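Local coordinates for iron-sulfur cluster assembly protein CyaY (Psychromonas ingrahamii, PDB 4HS5) that probably takes part in iron-sulfur cluster assembly, perhaps as a regulator of cluster biogenesis, and is a member of the iron-binding frataxin family, at residues Tyr30-Ser35 and Ile49-Pro54. Residues are numbered along the deposited sequence; the frame is centred on the assembly and turned at random. Where two conformers were deposited one is given.
Sequences YDQNGS and INRQQP
Arg51 turns CG anti to its own carbonyl carbon (chi1 -72°), and with the bend at chi2 this sets CD beside the turn, 3.8 Å from Ser35 O. Both side chains set out toward the opposite segment, and Ser35 CB lies 4.3 Å from Arg51 CB. A further bend at chi3 steers the end of the arginine chain toward helix 3-24. The backbones come nearest here as well, yet Ser35 O and Arg51 N are still 3.5 Å apart and the sheet gains no direct bond. A water lies beside the pair, donating to Arg51 O at 3.1 Å; its bond to Gln53 N is weak. Where the strand runs into the turn, Gln32 NE2 donates to Gly34 O at 3.0 Å, with an N-H...O angle of 153°. The stronger partners come from helix 3-24, where Tyr14 OH is hydrogen-bonded to Ser35 O and its ring makes a cation-pi contact with Arg51, whose NH2 forms a salt bridge to Asp11. Strands 28-33 and 46-52 flank strand 36-41 in the antiparallel frataxin sheet, and the small interface, 174 Å² near the protein surface, implies that the turn between the first two strands meets the third by a few direct van der Waals contacts, with Tyr14 touching both sides.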
# COMPACT_ATOMS: atom_id res chain seq x y z
N TYR A 30 -9.63 7.05 0.17
CA TYR A 30 -8.86 6.39 -0.88
C TYR A 30 -9.45 6.63 -2.26
O TYR A 30 -10.67 6.66 -2.43
CB TYR A 30 -8.70 4.88 -0.61
CG TYR A 30 -9.99 4.11 -0.44
CD1 TYR A 30 -10.69 3.63 -1.54
CD2 TYR A 30 -10.49 3.83 0.83
CE1 TYR A 30 -11.85 2.91 -1.38
CE2 TYR A 30 -11.66 3.12 0.99
CZ TYR A 30 -12.33 2.65 -0.12
OH TYR A 30 -13.49 1.95 0.06
N ASP A 31 -8.58 6.82 -3.24
CA ASP A 31 -9.05 6.94 -4.61
C ASP A 31 -8.09 6.23 -5.55
O ASP A 31 -6.87 6.42 -5.46
CB ASP A 31 -9.20 8.41 -5.01
CG ASP A 31 -9.75 8.57 -6.42
OD1 ASP A 31 -10.83 8.01 -6.69
OD2 ASP A 31 -9.09 9.23 -7.25
N GLN A 32 -8.63 5.41 -6.45
CA GLN A 32 -7.81 4.83 -7.50
C GLN A 32 -7.96 5.60 -8.81
O GLN A 32 -9.07 5.86 -9.27
CB GLN A 32 -8.10 3.34 -7.72
CG GLN A 32 -7.10 2.68 -8.68
CD GLN A 32 -7.22 1.16 -8.73
OE1 GLN A 32 -8.01 0.56 -8.01
NE2 GLN A 32 -6.41 0.54 -9.58
N ASN A 33 -6.82 5.96 -9.38
CA ASN A 33 -6.76 6.67 -10.64
C ASN A 33 -5.74 5.95 -11.51
O ASN A 33 -4.53 6.11 -11.33
CB ASN A 33 -6.34 8.12 -10.38
CG ASN A 33 -6.11 8.91 -11.65
OD1 ASN A 33 -6.75 8.66 -12.67
ND2 ASN A 33 -5.18 9.86 -11.60
N GLY A 34 -6.22 5.14 -12.46
CA GLY A 34 -5.33 4.28 -13.21
C GLY A 34 -4.66 3.27 -12.28
O GLY A 34 -5.33 2.52 -11.58
N SER A 35 -3.34 3.29 -12.26
CA SER A 35 -2.56 2.38 -11.43
C SER A 35 -2.28 2.96 -10.05
O SER A 35 -1.72 2.28 -9.19
CB SER A 35 -1.24 2.05 -12.11
OG SER A 35 -1.46 1.37 -13.33
N ILE A 49 0.34 5.02 -3.63
CA ILE A 49 0.68 3.65 -3.99
C ILE A 49 0.58 3.52 -5.50
O ILE A 49 -0.33 4.07 -6.12
CB ILE A 49 -0.25 2.66 -3.27
CG1 ILE A 49 -0.02 2.76 -1.77
CG2 ILE A 49 -0.00 1.23 -3.74
CD1 ILE A 49 -1.16 2.25 -0.95
N ASN A 50 1.53 2.83 -6.10
CA ASN A 50 1.57 2.69 -7.54
C ASN A 50 1.90 1.26 -7.91
O ASN A 50 2.48 0.52 -7.12
CB ASN A 50 2.60 3.65 -8.12
CG ASN A 50 2.34 3.98 -9.57
OD1 ASN A 50 1.65 3.24 -10.27
ND2 ASN A 50 2.93 5.08 -10.03
N ARG A 51 1.50 0.85 -9.10
CA ARG A 51 1.87 -0.46 -9.62
C ARG A 51 2.81 -0.24 -10.77
O ARG A 51 2.61 0.66 -11.59
CB ARG A 51 0.65 -1.24 -10.09
CG ARG A 51 -0.23 -1.74 -8.98
CD ARG A 51 -1.70 -1.52 -9.32
NE ARG A 51 -2.24 -2.51 -10.24
CZ ARG A 51 -3.31 -3.25 -9.98
NH1 ARG A 51 -3.95 -3.11 -8.82
NH2 ARG A 51 -3.75 -4.13 -10.87
N GLN A 52 3.87 -1.04 -10.83
CA GLN A 52 4.75 -0.96 -11.97
C GLN A 52 4.80 -2.32 -12.64
O GLN A 52 5.61 -3.17 -12.29
CB GLN A 52 6.14 -0.48 -11.54
CG GLN A 52 6.14 0.90 -10.86
CD GLN A 52 5.59 2.04 -11.73
OE1 GLN A 52 5.13 1.83 -12.85
NE2 GLN A 52 5.67 3.25 -11.20
N GLN A 53 3.88 -2.50 -13.59
CA GLN A 53 3.67 -3.78 -14.25
C GLN A 53 4.91 -4.41 -14.89
O GLN A 53 5.15 -5.59 -14.68
CB GLN A 53 2.53 -3.70 -15.28
CG GLN A 53 2.11 -5.05 -15.83
CD GLN A 53 1.83 -5.02 -17.32
OE1 GLN A 53 0.75 -5.40 -17.78
NE2 GLN A 53 2.81 -4.56 -18.09
N PRO A 54 5.70 -3.64 -15.65
CA PRO A 54 6.86 -4.31 -16.25
C PRO A 54 7.89 -4.79 -15.22
O PRO A 54 8.71 -5.66 -15.55
CB PRO A 54 7.46 -3.23 -17.16
CG PRO A 54 6.91 -1.93 -16.67
CD PRO A 54 5.55 -2.25 -16.12
O HOH W 1 1.24 -0.34 -14.16